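Side-chain contacts in beta-mannosidase (Trichoderma harzianum, PDB 4CVU), which probably hydrolyses beta-linked mannose from the non-reducing ends of mannosides, as a fungal beta-mannosidase of glycoside hydrolase family 2: residues G291-Q294 with V299-S302; F132-Y137 with Y227-D232; R654-P659 with T675-A680. One frame throughout, in Å; residues are numbered along the deposited sequence.

Contact 1 of 3, residues G291-Q294 with V299-S302; sequences GVTQ and VTGS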
ATOM      1  N   GLY A 291     -49.916 -10.746  38.348  1.00 55.82           N
ATOM      2  CA  GLY A 291     -49.296 -12.050  38.376  1.00 56.28           C
ATOM      3  C   GLY A 291     -47.796 -11.963  38.590  1.00 55.95           C
ATOM      4  O   GLY A 291     -47.041 -12.729  38.027  1.00 54.78           O
ATOM      5  N   VAL A 292     -47.375 -11.034  39.438  1.00 56.93           N
ATOM      6  CA  VAL A 292     -45.978 -10.836  39.737  1.00 55.82           C
ATOM      7  C   VAL A 292     -45.381 -12.091  40.365  1.00 57.47           C
ATOM      8  O   VAL A 292     -45.982 -12.681  41.250  1.00 57.76           O
ATOM      9  CB  VAL A 292     -45.756  -9.619  40.658  1.00 55.91           C
ATOM     10  CG1 VAL A 292     -44.279  -9.467  41.011  1.00 54.95           C
ATOM     11  CG2 VAL A 292     -46.288  -8.344  40.020  1.00 56.11           C
ATOM     12  N   THR A 293     -44.224 -12.512  39.861  1.00 56.24           N
ATOM     13  CA  THR A 293     -43.394 -13.548  40.488  1.00 57.77           C
ATOM     14  C   THR A 293     -41.961 -13.026  40.655  1.00 56.89           C
ATOM     15  O   THR A 293     -41.520 -12.152  39.909  1.00 57.53           O
ATOM     16  CB  THR A 293     -43.354 -14.850  39.659  1.00 58.38           C
ATOM     17  OG1 THR A 293     -42.909 -14.553  38.331  1.00 58.00           O
ATOM     18  CG2 THR A 293     -44.723 -15.483  39.588  1.00 58.84           C
ATOM     19  N   GLN A 294     -41.247 -13.553  41.639  1.00 56.13           N
ATOM     20  CA  GLN A 294     -39.866 -13.179  41.868  1.00 57.88           C
ATOM     21  C   GLN A 294     -39.010 -14.332  42.392  1.00 58.16           C
ATOM     22  O   GLN A 294     -39.507 -15.294  42.981  1.00 60.22           O
ATOM     23  CB  GLN A 294     -39.758 -11.972  42.803  1.00 59.70           C
ATOM     24  CG  GLN A 294     -40.169 -12.219  44.254  1.00 60.76           C
ATOM     25  CD  GLN A 294     -40.210 -10.926  45.076  1.00 62.96           C
ATOM     26  OE1 GLN A 294     -41.283 -10.373  45.328  1.00 62.44           O
ATOM     27  NE2 GLN A 294     -39.030 -10.435  45.490  1.00 63.74           N
ATOM     28  N   VAL A 299     -37.398 -10.600  38.538  1.00 54.18           N
ATOM     29  CA  VAL A 299     -38.763 -10.219  38.873  1.00 53.83           C
ATOM     30  C   VAL A 299     -39.558 -10.055  37.573  1.00 53.93           C
ATOM     31  O   VAL A 299     -39.061  -9.471  36.586  1.00 53.31           O
ATOM     32  CB  VAL A 299     -38.811  -8.955  39.746  1.00 54.03           C
ATOM     33  CG1 VAL A 299     -38.282  -7.751  39.004  1.00 53.85           C
ATOM     34  CG2 VAL A 299     -40.236  -8.701  40.253  1.00 55.75           C
ATOM     35  N   THR A 300     -40.776 -10.597  37.569  1.00 51.71           N
ATOM     36  CA  THR A 300     -41.601 -10.689  36.373  1.00 51.38           C
ATOM     37  C   THR A 300     -43.049 -10.311  36.641  1.00 52.97           C
ATOM     38  O   THR A 300     -43.606 -10.652  37.695  1.00 54.40           O
ATOM     39  CB  THR A 300     -41.599 -12.140  35.849  1.00 52.13           C
ATOM     40  OG1 THR A 300     -40.249 -12.615  35.727  1.00 51.87           O
ATOM     41  CG2 THR A 300     -42.302 -12.244  34.512  1.00 51.74           C
ATOM     42  N   GLY A 301     -43.669  -9.631  35.688  1.00 52.65           N
ATOM     43  CA  GLY A 301     -45.117  -9.382  35.724  1.00 53.66           C
ATOM     44  C   GLY A 301     -45.664  -9.108  34.340  1.00 53.96           C
ATOM     45  O   GLY A 301     -44.892  -8.897  33.385  1.00 51.79           O
ATOM     46  N   SER A 302     -46.991  -9.105  34.211  1.00 54.28           N
ATOM     47  CA  SER A 302     -47.623  -8.842  32.923  1.00 54.20           C
ATOM     48  C   SER A 302     -48.832  -7.935  33.015  1.00 57.12           C
ATOM     49  O   SER A 302     -49.352  -7.671  34.099  1.00 60.19           O
ATOM     50  CB  SER A 302     -48.017 -10.145  32.230  1.00 53.35           C
ATOM     51  OG  SER A 302     -49.228 -10.648  32.716  1.00 54.16           O
TER
HETATM   52  O   HOH W   1     -44.744 -13.541  36.634  1.00 54.22           O
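Thr293 and Thr300 grip each other through two backbone hydrogen bonds, Thr293 N to Thr300 O and Thr300 N to Thr293 O, both 2.9 Å. The two bonds close the ring of an antiparallel hydrogen-bonded pair in the beta hairpin made by strands 283-294 and 298-305, within the immunoglobulin-like domain of this family 2 enzyme. A water ties in the corner of the chain at Gly291: it donates to Gly291 O at 2.8 Å, lies 2.7 Å from Thr293 OG1, and reaches Thr300 O only weakly. Paired across the strands, Thr293 and Thr300 lie side by side on one face of the sheet, where a glycan attached to the protein comes close to both side chains. In Thr293 a chi1 of 56° turns OG1 toward this water and toward Thr300 CB, 3.7 Å from it. Thr300 OG1 bonds instead to Ser257 on the next strand. Gln294 and Val299 share the other face, the glutamine amide leading away to Pro265 and Ala268. On that face Val299 CG2 lies 4.2 Å from both Val292 CG1 and Gln294 CB.

Contact 2 of 3, residues F132-Y137 with Y227-D232; sequences FRQWFY and YSLNTD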
ATOM      1  N   PHE A 132     -20.462 -14.888  23.985  1.00 38.73           N
ATOM      2  CA  PHE A 132     -21.846 -14.467  23.826  1.00 38.18           C
ATOM      3  C   PHE A 132     -22.631 -14.313  25.156  1.00 40.88           C
ATOM      4  O   PHE A 132     -23.869 -14.230  25.112  1.00 39.89           O
ATOM      5  CB  PHE A 132     -22.575 -15.497  22.938  1.00 37.52           C
ATOM      6  CG  PHE A 132     -21.824 -15.856  21.688  1.00 38.63           C
ATOM      7  CD1 PHE A 132     -21.316 -14.866  20.873  1.00 38.25           C
ATOM      8  CD2 PHE A 132     -21.663 -17.178  21.319  1.00 40.05           C
ATOM      9  CE1 PHE A 132     -20.609 -15.202  19.716  1.00 40.24           C
ATOM     10  CE2 PHE A 132     -20.965 -17.526  20.162  1.00 40.97           C
ATOM     11  CZ  PHE A 132     -20.456 -16.538  19.349  1.00 39.29           C
ATOM     12  N   ARG A 133     -21.922 -14.248  26.299  1.00 41.19           N
ATOM     13  CA  ARG A 133     -22.544 -14.149  27.637  1.00 41.87           C
ATOM     14  C   ARG A 133     -22.139 -12.906  28.412  1.00 42.43           C
ATOM     15  O   ARG A 133     -21.016 -12.421  28.295  1.00 40.16           O
ATOM     16  CB  ARG A 133     -22.228 -15.383  28.502  1.00 41.25           C
ATOM     17  CG  ARG A 133     -23.041 -16.599  28.119  1.00 40.70           C
ATOM     18  CD  ARG A 133     -22.679 -17.831  28.895  1.00 42.00           C
ATOM     19  NE  ARG A 133     -23.255 -17.881  30.249  1.00 40.83           N
ATOM     20  CZ  ARG A 133     -23.001 -18.839  31.129  1.00 41.32           C
ATOM     21  NH1 ARG A 133     -22.179 -19.835  30.813  1.00 42.41           N
ATOM     22  NH2 ARG A 133     -23.564 -18.812  32.338  1.00 41.81           N
ATOM     23  N   GLN A 134     -23.091 -12.412  29.213  1.00 42.52           N
ATOM     24  CA  GLN A 134     -22.833 -11.370  30.184  1.00 43.63           C
ATOM     25  C   GLN A 134     -22.337 -12.075  31.436  1.00 46.85           C
ATOM     26  O   GLN A 134     -23.006 -13.001  31.946  1.00 47.45           O
ATOM     27  CB  GLN A 134     -24.122 -10.625  30.503  1.00 46.29           C
ATOM     28  CG  GLN A 134     -24.013  -9.516  31.540  1.00 46.90           C
ATOM     29  CD  GLN A 134     -25.343  -8.804  31.726  1.00 47.10           C
ATOM     30  OE1 GLN A 134     -26.363  -9.450  31.984  1.00 46.94           O
ATOM     31  NE2 GLN A 134     -25.337  -7.471  31.625  1.00 45.23           N
ATOM     32  N   TRP A 135     -21.169 -11.659  31.921  1.00 46.05           N
ATOM     33  CA  TRP A 135     -20.594 -12.259  33.115  1.00 48.83           C
ATOM     34  C   TRP A 135     -20.602 -11.237  34.238  1.00 49.56           C
ATOM     35  O   TRP A 135     -20.367 -10.056  34.000  1.00 48.53           O
ATOM     36  CB  TRP A 135     -19.155 -12.733  32.838  1.00 48.38           C
ATOM     37  CG  TRP A 135     -19.022 -13.774  31.736  1.00 45.68           C
ATOM     38  CD1 TRP A 135     -18.593 -13.556  30.445  1.00 46.22           C
ATOM     39  CD2 TRP A 135     -19.282 -15.185  31.829  1.00 46.41           C
ATOM     40  NE1 TRP A 135     -18.580 -14.738  29.744  1.00 44.56           N
ATOM     41  CE2 TRP A 135     -19.001 -15.750  30.568  1.00 45.69           C
ATOM     42  CE3 TRP A 135     -19.706 -16.031  32.861  1.00 47.22           C
ATOM     43  CZ2 TRP A 135     -19.155 -17.113  30.309  1.00 46.19           C
ATOM     44  CZ3 TRP A 135     -19.846 -17.383  32.593  1.00 48.34           C
ATOM     45  CH2 TRP A 135     -19.574 -17.910  31.333  1.00 47.55           C
ATOM     46  N   PHE A 136     -20.867 -11.700  35.463  1.00 50.92           N
ATOM     47  CA  PHE A 136     -20.809 -10.846  36.652  1.00 50.89           C
ATOM     48  C   PHE A 136     -20.217 -11.589  37.862  1.00 52.66           C
ATOM     49  O   PHE A 136     -20.497 -12.755  38.085  1.00 49.22           O
ATOM     50  CB  PHE A 136     -22.184 -10.304  37.000  1.00 52.66           C
ATOM     51  CG  PHE A 136     -23.270 -11.339  36.938  1.00 51.83           C
ATOM     52  CD1 PHE A 136     -23.903 -11.614  35.743  1.00 53.43           C
ATOM     53  CD2 PHE A 136     -23.635 -12.039  38.062  1.00 53.52           C
ATOM     54  CE1 PHE A 136     -24.893 -12.561  35.669  1.00 53.33           C
ATOM     55  CE2 PHE A 136     -24.623 -12.997  37.997  1.00 55.62           C
ATOM     56  CZ  PHE A 136     -25.251 -13.256  36.789  1.00 54.10           C
ATOM     57  N   TYR A 137     -19.371 -10.885  38.610  1.00 53.37           N
ATOM     58  CA  TYR A 137     -18.586 -11.474  39.680  1.00 54.09           C
ATOM     59  C   TYR A 137     -18.610 -10.567  40.899  1.00 54.88           C
ATOM     60  O   TYR A 137     -18.426  -9.365  40.791  1.00 54.49           O
ATOM     61  CB  TYR A 137     -17.145 -11.695  39.220  1.00 53.99           C
ATOM     62  CG  TYR A 137     -17.016 -12.551  37.974  1.00 53.33           C
ATOM     63  CD1 TYR A 137     -17.294 -13.909  38.022  1.00 52.61           C
ATOM     64  CD2 TYR A 137     -16.607 -12.002  36.751  1.00 52.06           C
ATOM     65  CE1 TYR A 137     -17.193 -14.712  36.905  1.00 51.50           C
ATOM     66  CE2 TYR A 137     -16.489 -12.799  35.621  1.00 51.68           C
ATOM     67  CZ  TYR A 137     -16.797 -14.149  35.695  1.00 52.52           C
ATOM     68  OH  TYR A 137     -16.694 -14.952  34.589  1.00 51.46           O
ATOM     69  N   TYR A 227     -29.423  -3.010  40.507  1.00 54.59           N
ATOM     70  CA  TYR A 227     -28.800  -2.808  39.186  1.00 54.75           C
ATOM     71  C   TYR A 227     -29.422  -3.730  38.130  1.00 52.74           C
ATOM     72  O   TYR A 227     -29.554  -4.921  38.353  1.00 51.83           O
ATOM     73  CB  TYR A 227     -27.296  -3.055  39.254  1.00 53.53           C
ATOM     74  CG  TYR A 227     -26.680  -3.046  37.870  1.00 53.25           C
ATOM     75  CD1 TYR A 227     -26.463  -1.854  37.198  1.00 53.39           C
ATOM     76  CD2 TYR A 227     -26.386  -4.232  37.220  1.00 52.90           C
ATOM     77  CE1 TYR A 227     -25.935  -1.837  35.909  1.00 52.82           C
ATOM     78  CE2 TYR A 227     -25.877  -4.230  35.933  1.00 53.80           C
ATOM     79  CZ  TYR A 227     -25.636  -3.035  35.286  1.00 52.77           C
ATOM     80  OH  TYR A 227     -25.109  -3.056  34.001  1.00 52.80           O
ATOM     81  N   SER A 228     -29.771  -3.179  36.979  1.00 52.99           N
ATOM     82  CA  SER A 228     -30.426  -3.953  35.922  1.00 53.08           C
ATOM     83  C   SER A 228     -29.397  -4.682  35.042  1.00 52.35           C
ATOM     84  O   SER A 228     -28.542  -4.050  34.433  1.00 50.65           O
ATOM     85  CB  SER A 228     -31.267  -3.030  35.045  1.00 52.66           C
ATOM     86  OG  SER A 228     -31.791  -3.750  33.957  1.00 52.17           O
ATOM     87  N   LEU A 229     -29.492  -6.007  34.979  1.00 51.02           N
ATOM     88  CA  LEU A 229     -28.618  -6.806  34.116  1.00 51.29           C
ATOM     89  C   LEU A 229     -29.148  -6.952  32.697  1.00 49.91           C
ATOM     90  O   LEU A 229     -28.402  -6.791  31.730  1.00 48.79           O
ATOM     91  CB  LEU A 229     -28.438  -8.216  34.694  1.00 51.41           C
ATOM     92  CG  LEU A 229     -27.494  -8.315  35.884  1.00 52.12           C
ATOM     93  CD1 LEU A 229     -27.745  -9.593  36.655  1.00 52.15           C
ATOM     94  CD2 LEU A 229     -26.038  -8.212  35.443  1.00 54.41           C
ATOM     95  N   ASN A 230     -30.429  -7.276  32.585  1.00 46.48           N
ATOM     96  CA  ASN A 230     -31.042  -7.714  31.326  1.00 46.24           C
ATOM     97  C   ASN A 230     -32.582  -7.723  31.508  1.00 46.39           C
ATOM     98  O   ASN A 230     -33.083  -7.993  32.603  1.00 49.00           O
ATOM     99  CB  ASN A 230     -30.554  -9.127  30.969  1.00 44.38           C
ATOM    100  CG  ASN A 230     -30.927  -9.547  29.558  1.00 43.02           C
ATOM    101  OD1 ASN A 230     -31.215  -8.709  28.715  1.00 43.40           O
ATOM    102  ND2 ASN A 230     -30.882 -10.854  29.284  1.00 42.73           N
ATOM    103  N   THR A 231     -33.324  -7.451  30.438  1.00 46.93           N
ATOM    104  CA  THR A 231     -34.789  -7.314  30.522  1.00 46.22           C
ATOM    105  C   THR A 231     -35.469  -7.945  29.305  1.00 45.93           C
ATOM    106  O   THR A 231     -35.195  -7.560  28.166  1.00 46.38           O
ATOM    107  CB  THR A 231     -35.176  -5.829  30.624  1.00 47.30           C
ATOM    108  OG1 THR A 231     -34.633  -5.258  31.837  1.00 46.02           O
ATOM    109  CG2 THR A 231     -36.695  -5.656  30.627  1.00 49.50           C
ATOM    110  N   ASP A 232     -36.334  -8.929  29.556  1.00 44.41           N
ATOM    111  CA  ASP A 232     -37.105  -9.601  28.508  1.00 43.34           C
ATOM    112  C   ASP A 232     -38.487  -8.972  28.487  1.00 42.98           C
ATOM    113  O   ASP A 232     -39.237  -9.089  29.478  1.00 44.11           O
ATOM    114  CB  ASP A 232     -37.171 -11.105  28.788  1.00 42.50           C
ATOM    115  CG  ASP A 232     -37.905 -11.900  27.678  1.00 44.76           C
ATOM    116  OD1 ASP A 232     -38.715 -11.315  26.905  1.00 41.57           O
ATOM    117  OD2 ASP A 232     -37.690 -13.148  27.621  1.00 44.58           O
TER
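The Phe136 ring receives Leu229 over one face: Leu229 CD1 stands 4.2 Å above the ring plane, displaced toward the rim, and Leu229 CD2 comes to 4.0 Å from Phe136 CD1. The two side chains cross at about a right angle. The other flat group is the amide of Gln134. Leu229 CD2 stands over its face, 3.8 Å from Gln134 CD, and Leu229 O lies close to its plane, only 8° out of it. There Gln134 NE2 donates to Leu229 O at 3.1 Å. The donor approaches that carbonyl from well off its axis, at a C=O...donor angle of 126°. A fully extended Gln134, with CG anti to the backbone N (chi1 179°), reaches across from one segment to the other. Its NE2 has a second acceptor in Asp110 OD1, and these two bonds together fix the rotation of a buried amide. Gln134 OE1 is turned to the leucine side chain, 3.6 Å from Leu229 CB.

The contact joins two domains of the modular family 2 architecture: strand 135-138 is an outermost strand of a sheet in the galactose-binding-like beta sandwich, and strand 227-237 is an outermost strand of the immunoglobulin-like sheet. Leu229 has a helical psi, and both it and Asn230 bond by backbone to Asp259, consistent with a classic beta bulge that swings the leucine out toward the sandwich. Leu261 from the neighbouring strand 252-261 packs against both Phe136 and Leu229, while Val108 covers Gln134 and Leu229 from the sandwich side. Beyond the leucine, Asn230 ND2 bonds to Tyr470 O of helix 458-475, which also packs on Gln134 through Tyr470.

Contact 3 of 3, residues R654-P659 with T675-A680; sequences RYYPTP and TQLFQA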
ATOM      1  N   ARG A 654     -17.021 -16.707 -20.966  1.00 42.67           N
ATOM      2  CA  ARG A 654     -18.171 -17.353 -21.622  1.00 44.87           C
ATOM      3  C   ARG A 654     -19.235 -16.359 -22.063  1.00 44.98           C
ATOM      4  O   ARG A 654     -19.906 -16.606 -23.064  1.00 46.06           O
ATOM      5  CB  ARG A 654     -18.797 -18.386 -20.715  1.00 45.82           C
ATOM      6  CG  ARG A 654     -19.958 -19.138 -21.359  1.00 49.35           C
ATOM      7  CD  ARG A 654     -20.540 -20.178 -20.405  1.00 51.78           C
ATOM      8  NE  ARG A 654     -19.735 -21.397 -20.324  1.00 53.24           N
ATOM      9  CZ  ARG A 654     -19.864 -22.462 -21.133  1.00 54.42           C
ATOM     10  NH1 ARG A 654     -20.749 -22.486 -22.115  1.00 54.16           N
ATOM     11  NH2 ARG A 654     -19.074 -23.509 -20.959  1.00 55.67           N
ATOM     12  N   TYR A 655     -19.347 -15.227 -21.355  1.00 42.42           N
ATOM     13  CA  TYR A 655     -20.488 -14.331 -21.521  1.00 41.59           C
ATOM     14  C   TYR A 655     -20.192 -12.870 -21.835  1.00 41.48           C
ATOM     15  O   TYR A 655     -21.015 -12.222 -22.504  1.00 40.02           O
ATOM     16  CB  TYR A 655     -21.380 -14.386 -20.265  1.00 41.63           C
ATOM     17  CG  TYR A 655     -22.032 -15.727 -20.056  1.00 43.20           C
ATOM     18  CD1 TYR A 655     -23.063 -16.171 -20.889  1.00 43.51           C
ATOM     19  CD2 TYR A 655     -21.631 -16.547 -19.030  1.00 41.71           C
ATOM     20  CE1 TYR A 655     -23.671 -17.404 -20.677  1.00 44.34           C
ATOM     21  CE2 TYR A 655     -22.218 -17.772 -18.826  1.00 44.82           C
ATOM     22  CZ  TYR A 655     -23.226 -18.203 -19.650  1.00 45.10           C
ATOM     23  OH  TYR A 655     -23.798 -19.422 -19.414  1.00 47.49           O
ATOM     24  N   TYR A 656     -19.045 -12.363 -21.380  1.00 40.64           N
ATOM     25  CA  TYR A 656     -18.752 -10.923 -21.437  1.00 39.87           C
ATOM     26  C   TYR A 656     -17.467 -10.560 -22.179  1.00 40.38           C
ATOM     27  O   TYR A 656     -16.530 -11.337 -22.223  1.00 40.92           O
ATOM     28  CB  TYR A 656     -18.709 -10.350 -20.027  1.00 39.01           C
ATOM     29  CG  TYR A 656     -20.040 -10.459 -19.361  1.00 38.19           C
ATOM     30  CD1 TYR A 656     -20.991  -9.468 -19.514  1.00 38.34           C
ATOM     31  CD2 TYR A 656     -20.384 -11.608 -18.664  1.00 39.30           C
ATOM     32  CE1 TYR A 656     -22.265  -9.585 -18.942  1.00 37.29           C
ATOM     33  CE2 TYR A 656     -21.634 -11.755 -18.095  1.00 37.72           C
ATOM     34  CZ  TYR A 656     -22.574 -10.754 -18.245  1.00 38.36           C
ATOM     35  OH  TYR A 656     -23.796 -10.949 -17.672  1.00 36.89           O
ATOM     36  N   PRO A 657     -17.398  -9.347 -22.734  1.00 40.62           N
ATOM     37  CA  PRO A 657     -16.162  -9.058 -23.453  1.00 42.17           C
ATOM     38  C   PRO A 657     -14.996  -9.236 -22.489  1.00 40.67           C
ATOM     39  O   PRO A 657     -15.161  -8.980 -21.317  1.00 41.01           O
ATOM     40  CB  PRO A 657     -16.343  -7.602 -23.898  1.00 42.43           C
ATOM     41  CG  PRO A 657     -17.830  -7.373 -23.863  1.00 41.00           C
ATOM     42  CD  PRO A 657     -18.314  -8.200 -22.724  1.00 40.91           C
ATOM     43  N   THR A 658     -13.849  -9.688 -22.995  1.00 39.59           N
ATOM     44  CA  THR A 658     -12.686 -10.014 -22.172  1.00 39.29           C
ATOM     45  C   THR A 658     -11.673  -8.907 -22.299  1.00 38.15           C
ATOM     46  O   THR A 658     -11.050  -8.757 -23.355  1.00 37.17           O
ATOM     47  CB  THR A 658     -12.006 -11.306 -22.654  1.00 40.08           C
ATOM     48  OG1 THR A 658     -11.756 -11.165 -24.039  1.00 41.53           O
ATOM     49  CG2 THR A 658     -12.919 -12.527 -22.420  1.00 41.35           C
ATOM     50  N   PRO A 659     -11.484  -8.119 -21.240  1.00 37.71           N
ATOM     51  CA  PRO A 659     -10.623  -6.958 -21.477  1.00 38.34           C
ATOM     52  C   PRO A 659      -9.193  -7.312 -21.911  1.00 40.00           C
ATOM     53  O   PRO A 659      -8.689  -8.379 -21.572  1.00 39.85           O
ATOM     54  CB  PRO A 659     -10.614  -6.241 -20.133  1.00 38.08           C
ATOM     55  CG  PRO A 659     -11.876  -6.657 -19.490  1.00 38.10           C
ATOM     56  CD  PRO A 659     -12.139  -8.066 -19.935  1.00 38.29           C
ATOM     57  N   THR A 675     -16.326  -9.354 -13.994  1.00 34.36           N
ATOM     58  CA  THR A 675     -16.762 -10.358 -13.010  1.00 32.70           C
ATOM     59  C   THR A 675     -18.010  -9.878 -12.310  1.00 32.58           C
ATOM     60  O   THR A 675     -18.916 -10.676 -12.041  1.00 33.04           O
ATOM     61  CB  THR A 675     -15.680 -10.796 -11.988  1.00 33.24           C
ATOM     62  OG1 THR A 675     -15.376  -9.715 -11.064  1.00 32.54           O
ATOM     63  CG2 THR A 675     -14.418 -11.238 -12.678  1.00 32.67           C
ATOM     64  N   GLN A 676     -18.093  -8.565 -12.029  1.00 31.20           N
ATOM     65  CA  GLN A 676     -19.270  -7.999 -11.395  1.00 31.43           C
ATOM     66  C   GLN A 676     -20.498  -8.004 -12.294  1.00 30.88           C
ATOM     67  O   GLN A 676     -21.571  -8.097 -11.805  1.00 31.31           O
ATOM     68  CB  GLN A 676     -19.009  -6.542 -10.964  1.00 31.12           C
ATOM     69  CG  GLN A 676     -18.066  -6.494  -9.809  1.00 29.90           C
ATOM     70  CD  GLN A 676     -17.973  -5.119  -9.212  1.00 30.28           C
ATOM     71  OE1 GLN A 676     -18.812  -4.255  -9.450  1.00 30.81           O
ATOM     72  NE2 GLN A 676     -16.998  -4.942  -8.367  1.00 30.30           N
ATOM     73  N   LEU A 677     -20.310  -7.862 -13.599  1.00 31.53           N
ATOM     74  CA  LEU A 677     -21.416  -7.840 -14.524  1.00 32.35           C
ATOM     75  C   LEU A 677     -22.049  -9.212 -14.564  1.00 33.47           C
ATOM     76  O   LEU A 677     -23.288  -9.330 -14.682  1.00 32.43           O
ATOM     77  CB  LEU A 677     -20.962  -7.460 -15.930  1.00 33.10           C
ATOM     78  CG  LEU A 677     -20.455  -6.024 -16.168  1.00 33.44           C
ATOM     79  CD1 LEU A 677     -20.067  -5.893 -17.621  1.00 34.03           C
ATOM     80  CD2 LEU A 677     -21.502  -4.971 -15.797  1.00 34.01           C
ATOM     81  N   PHE A 678     -21.195 -10.233 -14.525  1.00 33.12           N
ATOM     82  CA  PHE A 678     -21.695 -11.625 -14.608  1.00 34.03           C
ATOM     83  C   PHE A 678     -22.501 -11.929 -13.332  1.00 33.14           C
ATOM     84  O   PHE A 678     -23.615 -12.379 -13.417  1.00 31.30           O
ATOM     85  CB  PHE A 678     -20.556 -12.633 -14.761  1.00 34.37           C
ATOM     86  CG  PHE A 678     -21.017 -14.031 -14.582  1.00 34.24           C
ATOM     87  CD1 PHE A 678     -21.561 -14.727 -15.639  1.00 35.90           C
ATOM     88  CD2 PHE A 678     -20.975 -14.620 -13.350  1.00 35.13           C
ATOM     89  CE1 PHE A 678     -22.052 -16.007 -15.471  1.00 35.08           C
ATOM     90  CE2 PHE A 678     -21.478 -15.882 -13.160  1.00 35.77           C
ATOM     91  CZ  PHE A 678     -22.009 -16.588 -14.229  1.00 36.00           C
ATOM     92  N   GLN A 679     -21.959 -11.566 -12.159  1.00 31.84           N
ATOM     93  CA  GLN A 679     -22.647 -11.773 -10.875  1.00 32.06           C
ATOM     94  C   GLN A 679     -23.978 -11.049 -10.843  1.00 32.14           C
ATOM     95  O   GLN A 679     -24.941 -11.611 -10.354  1.00 34.23           O
ATOM     96  CB  GLN A 679     -21.788 -11.267  -9.692  1.00 30.39           C
ATOM     97  CG  GLN A 679     -22.326 -11.522  -8.280  1.00 30.06           C
ATOM     98  CD  GLN A 679     -21.624 -10.586  -7.268  1.00 30.39           C
ATOM     99  OE1 GLN A 679     -21.245  -9.517  -7.654  1.00 29.99           O
ATOM    100  NE2 GLN A 679     -21.541 -10.954  -6.012  1.00 31.35           N
ATOM    101  N   ALA A 680     -24.018  -9.768 -11.251  1.00 32.89           N
ATOM    102  CA  ALA A 680     -25.278  -9.006 -11.246  1.00 32.57           C
ATOM    103  C   ALA A 680     -26.352  -9.698 -12.099  1.00 33.67           C
ATOM    104  O   ALA A 680     -27.494  -9.856 -11.682  1.00 33.00           O
ATOM    105  CB  ALA A 680     -25.048  -7.654 -11.779  1.00 33.68           C
TER
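Tyr655 and Tyr656 share one rotamer, CG anti to the carbonyl carbon, which carries both rings toward helix 664-692; there Phe678 CG, anti to its backbone N (chi1 169°), brings the phenylalanine ring to meet them. The contact packs the C-terminal end of helix 638-655 and the residue that follows it against helix 664-692, the next helix in the chain. The Tyr656 ring lies against Leu677 and Phe678 of that helix: Leu677 CB makes a CH-pi contact over one ring face, 4.3 Å from the ring centroid. Tyr656 CE2, in turn, sits in the plane of the Phe678 ring at its edge and touches Phe678 CB at 3.6 Å. Tyr655 and Phe678 are nearly parallel, planes at 27°, but slid so far that they barely overlap; Tyr655 CD2 meets Phe678 CE1 at 3.6 Å. With an alanine at Tyr656, a gap beside Leu677 and Phe678 would probably open and Asp681 would lose its hydroxyl partner. Apolar contacts join the two segments, while the hydroxyls of the buried tyrosines are satisfied beyond them, Tyr656 OH by Asp681 OD2 and Tyr655 OH by Thr577 O.

Contacts 1 and 2 reach the same antiparallel sheet of the immunoglobulin-like domain. Their centres are 18 Å apart and their nearest atoms about 7 Å, with strand 252-261 between them: it pairs with strand 227-237 of contact 2 on one side and with strand 298-305 of contact 1 on the other. Contact 1 is thus internal to the sheet, whereas contact 2 ties its outermost strand to another domain. Contact 3 is remote, on the opposite side of the chain's centre, 61 Å from contact 1 and 50 Å from contact 2 between centres. Bound mannose lies about 4 Å from the side chain of Thr293 and likewise from that of Phe136. The Tyr655 side chain is about 12 Å from a bound beta-D-mannopyranose.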